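Local coordinates for protein cytochrome c-555 (Chlorobium tepidum, PDB 4J20) that carries electrons as a small monoheme c-type cytochrome of green sulfur photosynthetic bacteria, reacting with cytochrome c oxidases although its role in photosynthesis is not established, at residues T2-C16 and L71-M83. The protein carries 2 engineered substitutions. Numbering follows the deposited sequence.
Engineered in segment 2-16: Thr2 (natural residue Ala). With HEB (heme b/c), chain I.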
ATOM      1  N   THR A   2      -5.437 -15.788   1.985  1.00 27.26           N
ATOM      2  CA  THR A   2      -4.253 -15.425   1.160  1.00 22.54           C
ATOM      3  C   THR A   2      -4.517 -14.212   0.268  1.00 20.61           C
ATOM      4  O   THR A   2      -5.647 -13.994  -0.198  1.00 24.12           O
ATOM      5  CB  THR A   2      -3.803 -16.566   0.307  1.00 19.11           C
ATOM      6  OG1 THR A   2      -4.927 -17.083  -0.432  1.00 25.24           O
ATOM      7  CG2 THR A   2      -3.233 -17.710   1.183  1.00 26.55           C
ATOM      8  N   TYR A   3      -3.474 -13.443  -0.020  1.00 16.89           N
ATOM      9  CA  TYR A   3      -3.663 -12.203  -0.776  1.00 14.95           C
ATOM     10  C   TYR A   3      -4.105 -12.488  -2.213  1.00 18.11           C
ATOM     11  O   TYR A   3      -3.721 -13.471  -2.824  1.00 18.87           O
ATOM     12  CB  TYR A   3      -2.369 -11.426  -0.806  1.00 17.24           C
ATOM     13  CG  TYR A   3      -1.919 -11.040   0.564  1.00 18.29           C
ATOM     14  CD1 TYR A   3      -2.713 -10.250   1.363  1.00 18.02           C
ATOM     15  CD2 TYR A   3      -0.714 -11.529   1.091  1.00 17.66           C
ATOM     16  CE1 TYR A   3      -2.346  -9.954   2.652  1.00 19.78           C
ATOM     17  CE2 TYR A   3      -0.318 -11.222   2.400  1.00 18.48           C
ATOM     18  CZ  TYR A   3      -1.147 -10.450   3.168  1.00 20.23           C
ATOM     19  OH  TYR A   3      -0.780 -10.112   4.445  1.00 23.03           O
ATOM     20  N   ASP A   4      -4.912 -11.574  -2.746  1.00 15.27           N
ATOM     21  CA  ASP A   4      -5.369 -11.637  -4.114  1.00 15.05           C
ATOM     22  C   ASP A   4      -4.973 -10.310  -4.760  1.00 13.57           C
ATOM     23  O   ASP A   4      -5.728  -9.328  -4.729  1.00 12.87           O
ATOM     24  CB  ASP A   4      -6.893 -11.845  -4.134  1.00 14.66           C
ATOM     25  CG  ASP A   4      -7.446 -12.039  -5.519  1.00 16.03           C
ATOM     26  OD1 ASP A   4      -6.783 -11.700  -6.530  1.00 16.30           O
ATOM     27  OD2 ASP A   4      -8.606 -12.504  -5.595  1.00 17.14           O
ATOM     28  N   ALA A   5      -3.750 -10.239  -5.284  1.00 12.69           N
ATOM     29  CA  ALA A   5      -3.235  -9.011  -5.849  1.00 12.97           C
ATOM     30  C   ALA A   5      -4.020  -8.569  -7.081  1.00 12.71           C
ATOM     31  O   ALA A   5      -4.176  -7.355  -7.286  1.00 13.69           O
ATOM     32  CB  ALA A   5      -1.775  -9.177  -6.237  1.00 13.97           C
ATOM     33  N   ALA A   6      -4.564  -9.503  -7.845  1.00 12.91           N
ATOM     34  CA  ALA A   6      -5.349  -9.124  -9.006  1.00 13.03           C
ATOM     35  C   ALA A   6      -6.644  -8.417  -8.583  1.00 12.80           C
ATOM     36  O   ALA A   6      -6.983  -7.363  -9.132  1.00 13.82           O
ATOM     37  CB  ALA A   6      -5.639 -10.311  -9.899  1.00 14.85           C
ATOM     38  N   ALA A   7      -7.360  -8.977  -7.601  1.00 12.69           N
ATOM     39  CA  ALA A   7      -8.543  -8.279  -7.067  1.00 12.57           C
ATOM     40  C   ALA A   7      -8.083  -6.995  -6.391  1.00 12.41           C
ATOM     41  O   ALA A   7      -8.783  -5.953  -6.474  1.00 13.88           O
ATOM     42  CB  ALA A   7      -9.211  -9.119  -6.090  1.00 15.05           C
ATOM     43  N   GLY A   8      -6.879  -6.991  -5.814  1.00 12.14           N
ATOM     44  CA  GLY A   8      -6.334  -5.813  -5.161  1.00 13.14           C
ATOM     45  C   GLY A   8      -6.159  -4.652  -6.100  1.00 12.71           C
ATOM     46  O   GLY A   8      -6.216  -3.485  -5.632  1.00 13.48           O
ATOM     47  N   LYS A   9      -5.938  -4.878  -7.383  1.00 12.45           N
ATOM     48  CA  LYS A   9      -5.718  -3.770  -8.302  1.00 12.86           C
ATOM     49  C   LYS A   9      -6.922  -2.865  -8.380  1.00 13.63           C
ATOM     50  O   LYS A   9      -6.741  -1.644  -8.505  1.00 12.84           O
ATOM     51  CB  LYS A   9      -5.394  -4.280  -9.686  1.00 13.54           C
ATOM     52  CG  LYS A   9      -4.954  -3.138 -10.617  1.00 14.76           C
ATOM     53  CD  LYS A   9      -4.532  -3.650 -11.965  1.00 16.40           C
ATOM     54  CE  LYS A   9      -4.262  -2.499 -12.946  1.00 18.95           C
ATOM     55  NZ  LYS A   9      -5.551  -1.912 -13.376  1.00 20.63           N
ATOM     56  N   ALA A  10      -8.127  -3.396  -8.225  1.00 12.34           N
ATOM     57  CA  ALA A  10      -9.290  -2.525  -8.281  1.00 12.45           C
ATOM     58  C   ALA A  10      -9.250  -1.532  -7.119  1.00 12.52           C
ATOM     59  O   ALA A  10      -9.561  -0.327  -7.298  1.00 13.03           O
ATOM     60  CB  ALA A  10     -10.604  -3.335  -8.240  1.00 15.01           C
ATOM     61  N   THR A  11      -8.889  -1.999  -5.920  1.00 12.46           N
ATOM     62  CA  THR A  11      -8.813  -1.114  -4.765  1.00 12.42           C
ATOM     63  C   THR A  11      -7.652  -0.151  -4.939  1.00 11.24           C
ATOM     64  O   THR A  11      -7.774   1.035  -4.659  1.00 11.39           O
ATOM     65  CB  THR A  11      -8.707  -1.902  -3.463  1.00 12.13           C
ATOM     66  OG1 THR A  11      -9.949  -2.581  -3.250  1.00 14.79           O
ATOM     67  CG2 THR A  11      -8.473  -1.011  -2.288  1.00 13.56           C
ATOM     68  N   TYR A  12      -6.523  -0.660  -5.413  1.00 10.34           N
ATOM     69  CA  TYR A  12      -5.358   0.189  -5.595  1.00 10.23           C
ATOM     70  C   TYR A  12      -5.715   1.334  -6.544  1.00  9.95           C
ATOM     71  O   TYR A  12      -5.430   2.519  -6.251  1.00 10.92           O
ATOM     72  CB  TYR A  12      -4.194  -0.615  -6.198  1.00 10.55           C
ATOM     73  CG  TYR A  12      -3.048   0.297  -6.570  1.00 10.47           C
ATOM     74  CD1 TYR A  12      -2.235   0.836  -5.574  1.00 11.46           C
ATOM     75  CD2 TYR A  12      -2.826   0.700  -7.872  1.00 12.08           C
ATOM     76  CE1 TYR A  12      -1.223   1.756  -5.878  1.00 10.98           C
ATOM     77  CE2 TYR A  12      -1.823   1.630  -8.167  1.00 12.44           C
ATOM     78  CZ  TYR A  12      -1.055   2.142  -7.153  1.00 12.13           C
ATOM     79  OH  TYR A  12      -0.056   3.073  -7.423  1.00 13.26           O
ATOM     80  N   ASP A  13      -6.299   1.027  -7.687  1.00 11.17           N
ATOM     81  CA  ASP A  13      -6.594   2.048  -8.663  1.00 12.10           C
ATOM     82  C   ASP A  13      -7.528   3.109  -8.102  1.00 12.13           C
ATOM     83  O   ASP A  13      -7.345   4.327  -8.363  1.00 12.87           O
ATOM     84  CB  ASP A  13      -7.244   1.440  -9.907  1.00 13.61           C
ATOM     85  CG  ASP A  13      -6.274   0.645 -10.762  1.00 14.16           C
ATOM     86  OD1 ASP A  13      -5.032   0.780 -10.620  1.00 15.69           O
ATOM     87  OD2 ASP A  13      -6.792  -0.162 -11.577  1.00 15.76           O
ATOM     88  N   ALA A  14      -8.530   2.694  -7.338  1.00 12.01           N
ATOM     89  CA  ALA A  14      -9.546   3.629  -6.872  1.00 12.27           C
ATOM     90  C   ALA A  14      -9.168   4.399  -5.614  1.00 12.66           C
ATOM     91  O   ALA A  14      -9.635   5.534  -5.432  1.00 13.75           O
ATOM     92  CB  ALA A  14     -10.836   2.894  -6.637  1.00 14.40           C
ATOM     93  N   SER A  15      -8.304   3.827  -4.775  1.00 11.27           N
ATOM     94  CA  SER A  15      -8.128   4.360  -3.435  1.00 12.26           C
ATOM     95  C   SER A  15      -6.674   4.632  -3.059  1.00 10.54           C
ATOM     96  O   SER A  15      -6.449   5.207  -1.981  1.00 12.72           O
ATOM     97  CB  SER A  15      -8.738   3.415  -2.398  1.00 11.85           C
ATOM     98  OG  SER A  15     -10.154   3.356  -2.536  1.00 14.46           O
ATOM     99  N   CYS A  16      -5.705   4.204  -3.848  1.00 10.01           N
ATOM    100  CA  CYS A  16      -4.320   4.230  -3.424  1.00 10.68           C
ATOM    101  C   CYS A  16      -3.438   4.913  -4.438  1.00 10.08           C
ATOM    102  O   CYS A  16      -2.458   5.596  -4.059  1.00 10.71           O
ATOM    103  CB  CYS A  16      -3.830   2.794  -3.152  1.00 10.10           C
ATOM    104  SG  CYS A  16      -4.961   1.748  -2.208  1.00 10.12           S
ATOM    105  N   LEU A  71     -13.381   0.725   2.991  1.00 14.92           N
ATOM    106  CA  LEU A  71     -12.595  -0.426   2.556  1.00 14.37           C
ATOM    107  C   LEU A  71     -12.536  -1.483   3.616  1.00 16.13           C
ATOM    108  O   LEU A  71     -12.484  -1.158   4.812  1.00 16.43           O
ATOM    109  CB  LEU A  71     -11.188  -0.019   2.127  1.00 14.32           C
ATOM    110  CG  LEU A  71     -11.115   0.888   0.896  1.00 14.61           C
ATOM    111  CD1 LEU A  71      -9.660   1.198   0.686  1.00 14.67           C
ATOM    112  CD2 LEU A  71     -11.663   0.193  -0.336  1.00 15.80           C
ATOM    113  N   THR A  72     -12.518  -2.743   3.205  1.00 15.09           N
ATOM    114  CA  THR A  72     -12.268  -3.824   4.181  1.00 15.43           C
ATOM    115  C   THR A  72     -10.751  -4.022   4.332  1.00 14.65           C
ATOM    116  O   THR A  72      -9.952  -3.671   3.442  1.00 13.69           O
ATOM    117  CB  THR A  72     -12.897  -5.143   3.745  1.00 14.60           C
ATOM    118  OG1 THR A  72     -12.215  -5.573   2.562  1.00 15.97           O
ATOM    119  CG2 THR A  72     -14.420  -5.005   3.450  1.00 17.29           C
ATOM    120  N   ASP A  73     -10.353  -4.703   5.398  1.00 13.86           N
ATOM    121  CA  ASP A  73      -8.964  -5.088   5.559  1.00 14.26           C
ATOM    122  C   ASP A  73      -8.486  -5.986   4.431  1.00 14.22           C
ATOM    123  O   ASP A  73      -7.330  -5.863   4.013  1.00 14.17           O
ATOM    124  CB  ASP A  73      -8.734  -5.771   6.915  1.00 16.70           C
ATOM    125  CG  ASP A  73      -8.861  -4.805   8.090  1.00 16.52           C
ATOM    126  OD1 ASP A  73      -8.997  -3.583   7.893  1.00 16.70           O
ATOM    127  OD2 ASP A  73      -8.877  -5.267   9.241  1.00 16.67           O
ATOM    128  N   ALA A  74      -9.329  -6.882   3.939  1.00 14.79           N
ATOM    129  CA  ALA A  74      -8.982  -7.746   2.848  1.00 15.73           C
ATOM    130  C   ALA A  74      -8.671  -6.921   1.590  1.00 13.33           C
ATOM    131  O   ALA A  74      -7.684  -7.172   0.911  1.00 12.72           O
ATOM    132  CB  ALA A  74     -10.094  -8.749   2.568  1.00 17.34           C
ATOM    133  N   GLN A  75      -9.499  -5.916   1.324  1.00 13.33           N
ATOM    134  CA  GLN A  75      -9.264  -5.067   0.146  1.00 12.11           C
ATOM    135  C   GLN A  75      -7.968  -4.315   0.277  1.00 11.54           C
ATOM    136  O   GLN A  75      -7.172  -4.204  -0.687  1.00 11.90           O
ATOM    137  CB  GLN A  75     -10.406  -4.101  -0.089  1.00 13.24           C
ATOM    138  CG  GLN A  75     -11.661  -4.814  -0.555  1.00 14.09           C
ATOM    139  CD  GLN A  75     -12.966  -4.021  -0.375  1.00 15.07           C
ATOM    140  OE1 GLN A  75     -13.046  -3.036   0.338  1.00 14.98           O
ATOM    141  NE2 GLN A  75     -14.049  -4.541  -0.971  1.00 19.32           N
ATOM    142  N   VAL A  76      -7.719  -3.759   1.451  1.00 12.04           N
ATOM    143  CA  VAL A  76      -6.477  -3.035   1.668  1.00 11.50           C
ATOM    144  C   VAL A  76      -5.266  -3.945   1.552  1.00 11.15           C
ATOM    145  O   VAL A  76      -4.297  -3.617   0.838  1.00 10.79           O
ATOM    146  CB  VAL A  76      -6.477  -2.322   3.042  1.00 12.02           C
ATOM    147  CG1 VAL A  76      -5.091  -1.695   3.361  1.00 13.71           C
ATOM    148  CG2 VAL A  76      -7.541  -1.252   3.088  1.00 12.48           C
ATOM    149  N   GLY A  77      -5.333  -5.123   2.122  1.00 11.92           N
ATOM    150  CA  GLY A  77      -4.203  -6.000   2.032  1.00 12.18           C
ATOM    151  C   GLY A  77      -3.980  -6.507   0.605  1.00 11.29           C
ATOM    152  O   GLY A  77      -2.844  -6.703   0.161  1.00 11.21           O
ATOM    153  N   ASN A  78      -5.059  -6.732  -0.149  1.00 11.20           N
ATOM    154  CA  ASN A  78      -4.934  -7.133  -1.540  1.00 10.55           C
ATOM    155  C   ASN A  78      -4.278  -6.035  -2.367  1.00 10.27           C
ATOM    156  O   ASN A  78      -3.457  -6.302  -3.256  1.00 10.51           O
ATOM    157  CB  ASN A  78      -6.272  -7.555  -2.154  1.00 11.71           C
ATOM    158  CG  ASN A  78      -6.772  -8.859  -1.593  1.00 13.87           C
ATOM    159  OD1 ASN A  78      -6.012  -9.648  -1.053  1.00 16.61           O
ATOM    160  ND2 ASN A  78      -8.061  -9.098  -1.723  1.00 15.65           N
ATOM    161  N   ALA A  79      -4.641  -4.777  -2.078  1.00 10.03           N
ATOM    162  CA  ALA A  79      -3.994  -3.637  -2.732  1.00  9.66           C
ATOM    163  C   ALA A  79      -2.507  -3.573  -2.383  1.00 10.02           C
ATOM    164  O   ALA A  79      -1.672  -3.301  -3.270  1.00 10.63           O
ATOM    165  CB  ALA A  79      -4.693  -2.353  -2.366  1.00 11.56           C
ATOM    166  N   VAL A  80      -2.146  -3.844  -1.125  1.00 10.04           N
ATOM    167  CA  VAL A  80      -0.732  -3.869  -0.757  1.00 10.67           C
ATOM    168  C   VAL A  80      -0.021  -4.940  -1.564  1.00 10.64           C
ATOM    169  O   VAL A  80       1.086  -4.737  -2.084  1.00 10.40           O
ATOM    170  CB  VAL A  80      -0.551  -4.111   0.778  1.00  9.62           C
ATOM    171  CG1 VAL A  80       0.933  -4.279   1.111  1.00 11.77           C
ATOM    172  CG2 VAL A  80      -1.158  -2.973   1.610  1.00 10.14           C
ATOM    173  N   ALA A  81      -0.636  -6.115  -1.707  1.00 10.63           N
ATOM    174  CA  ALA A  81      -0.032  -7.217  -2.465  1.00 11.08           C
ATOM    175  C   ALA A  81       0.219  -6.803  -3.897  1.00 10.93           C
ATOM    176  O   ALA A  81       1.260  -7.120  -4.467  1.00 11.51           O
ATOM    177  CB  ALA A  81      -0.912  -8.463  -2.398  1.00 11.97           C
ATOM    178  N   TYR A  82      -0.752  -6.090  -4.480  1.00 11.28           N
ATOM    179  CA  TYR A  82      -0.546  -5.580  -5.815  1.00 10.98           C
ATOM    180  C   TYR A  82       0.642  -4.621  -5.884  1.00 10.67           C
ATOM    181  O   TYR A  82       1.523  -4.745  -6.738  1.00 11.54           O
ATOM    182  CB  TYR A  82      -1.820  -4.886  -6.304  1.00 12.06           C
ATOM    183  CG  TYR A  82      -1.641  -4.267  -7.655  1.00 11.66           C
ATOM    184  CD1 TYR A  82      -1.573  -5.053  -8.794  1.00 13.92           C
ATOM    185  CD2 TYR A  82      -1.457  -2.906  -7.785  1.00 13.40           C
ATOM    186  CE1 TYR A  82      -1.354  -4.487 -10.034  1.00 16.10           C
ATOM    187  CE2 TYR A  82      -1.195  -2.331  -9.063  1.00 15.95           C
ATOM    188  CZ  TYR A  82      -1.184  -3.138 -10.150  1.00 16.75           C
ATOM    189  OH  TYR A  82      -0.974  -2.568 -11.409  1.00 20.90           O
ATOM    190  N   MET A  83       0.675  -3.664  -4.968  1.00  9.58           N
ATOM    191  CA  MET A  83       1.764  -2.666  -4.935  1.00 10.72           C
ATOM    192  C   MET A  83       3.131  -3.341  -4.783  1.00 10.00           C
ATOM    193  O   MET A  83       4.091  -2.998  -5.506  1.00 11.96           O
ATOM    194  CB  MET A  83       1.544  -1.726  -3.779  1.00 10.70           C
ATOM    195  CG  MET A  83       0.291  -0.866  -3.965  1.00 10.95           C
ATOM    196  SD  MET A  83      -0.265   0.015  -2.482  1.00 10.74           S
ATOM    197  CE  MET A  83       1.058   1.202  -2.312  1.00 11.07           C
TER
HETATM  198 FE   HEB I 107      -0.008   4.579   1.343  1.00  9.31          FE
HETATM  199  CHA HEB I 107       3.055   4.199   2.762  1.00  9.41           C
HETATM  200  CHB HEB I 107      -0.307   1.174   1.070  1.00  8.32           C
HETATM  201  CHC HEB I 107      -3.141   4.941   0.087  1.00 10.13           C
HETATM  202  CHD HEB I 107       0.384   7.962   1.344  1.00 10.48           C
HETATM  203  NA  HEB I 107       1.136   3.000   1.843  1.00  8.96           N
HETATM  204  C1A HEB I 107       2.416   3.044   2.400  1.00  9.09           C
HETATM  205  C2A HEB I 107       2.904   1.697   2.519  1.00  9.23           C
HETATM  206  C3A HEB I 107       1.980   0.881   2.024  1.00  8.49           C
HETATM  207  C4A HEB I 107       0.871   1.676   1.600  1.00  8.64           C
HETATM  208  CMA HEB I 107       2.032  -0.636   1.924  1.00 10.21           C
HETATM  209  CAA HEB I 107       4.286   1.346   3.069  1.00 10.28           C
HETATM  210  CBA HEB I 107       4.196   0.828   4.508  1.00 10.69           C
HETATM  211  CGA HEB I 107       5.529   0.545   5.156  1.00 11.49           C
HETATM  212  O1A HEB I 107       6.615   0.858   4.586  1.00 12.14           O
HETATM  213  O2A HEB I 107       5.480   0.039   6.307  1.00 14.43           O
HETATM  214  NB  HEB I 107      -1.435   3.319   0.691  1.00  9.52           N
HETATM  215  C1B HEB I 107      -1.392   1.927   0.692  1.00  8.56           C
HETATM  216  C2B HEB I 107      -2.656   1.397   0.276  1.00  8.92           C
HETATM  217  C3B HEB I 107      -3.444   2.444  -0.024  1.00  9.53           C
HETATM  218  C4B HEB I 107      -2.713   3.660   0.246  1.00  8.64           C
HETATM  219  CMB HEB I 107      -2.895  -0.084   0.126  1.00  9.90           C
HETATM  220  CAB HEB I 107      -4.865   2.470  -0.532  1.00  9.70           C
HETATM  221  CBB HEB I 107      -5.827   1.625   0.316  1.00 11.50           C
HETATM  222  NC  HEB I 107      -1.116   6.145   0.795  1.00  9.71           N
HETATM  223  C1C HEB I 107      -2.416   6.086   0.319  1.00  9.20           C
HETATM  224  C2C HEB I 107      -2.910   7.421   0.085  1.00  9.88           C
HETATM  225  C3C HEB I 107      -1.907   8.257   0.374  1.00 10.14           C
HETATM  226  C4C HEB I 107      -0.810   7.496   0.864  1.00  9.54           C
HETATM  227  CMC HEB I 107      -4.278   7.704  -0.536  1.00 11.44           C
HETATM  228  CAC HEB I 107      -1.859   9.774   0.224  1.00 11.46           C
HETATM  229  CBC HEB I 107      -2.930  10.570   0.969  1.00 12.42           C
HETATM  230  ND  HEB I 107       1.443   5.834   1.952  1.00  9.70           N
HETATM  231  C1D HEB I 107       1.405   7.221   1.873  1.00  9.48           C
HETATM  232  C2D HEB I 107       2.618   7.781   2.360  1.00  9.64           C
HETATM  233  C3D HEB I 107       3.424   6.658   2.785  1.00 10.87           C
HETATM  234  C4D HEB I 107       2.645   5.481   2.505  1.00  9.97           C
HETATM  235  CMD HEB I 107       3.015   9.232   2.457  1.00 11.27           C
HETATM  236  CAD HEB I 107       4.825   6.695   3.371  1.00 11.13           C
HETATM  237  CBD HEB I 107       4.856   6.914   4.901  1.00 12.31           C
HETATM  238  CGD HEB I 107       6.248   6.908   5.402  1.00 13.08           C
HETATM  239  O1D HEB I 107       6.907   5.863   5.280  1.00 15.70           O
HETATM  240  O2D HEB I 107       6.731   7.913   5.863  1.00 15.01           O
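The crossing of the N- and C-terminal helices of cytochrome c is centred on Gly8 and Ala79, whose CA atoms lie 4.0 Å apart. Helices 5-15 and 73-83 cross here at -102°, their axes 6.9 Å apart at closest approach. A side chain on Gly8 would collide with the backbone of Asn78 and Ala79; instead Gly8 CA makes a CA-H...O contact with Asn78 O. Beside it, Asp4 N donates to Asn78 OD1 (2.8 Å, nearly straight at 169°), coming from above the amide plane, while Asp4 OD1 caps its own helix at Ala7 N. Tyr82 is a knob among Ala5, Gly8, Lys9 and Tyr12. Its ring, swung out by a chi1 of 177° that sets CG anti to the backbone N, lies beside the Lys9 chain, whose CG sits over one face, 4.0 Å from the centroid, and whose NZ continues to Asp13 in a salt bridge. The Tyr12 side chain crosses Tyr82 at about a right angle, the two ring planes inclined to each other, with Tyr12 CD2 3.6 Å from Tyr82 CE2. Replacing Tyr82 by an alanine is likely to open a gap between Lys9 and Tyr12 and strip the lysine chain of the ring face it lies on. Met83 CG packs against Tyr12 CD1 (3.4 Å), and its SD and CE continue to the porphyrin edge. Ala79 CB approaches a heme methyl and Cys16 SG, which is bonded to heme CAB (1.8 Å). Such a near-perpendicular helix pair beside a thioether-linked heme is the hallmark of the class I cytochrome c fold.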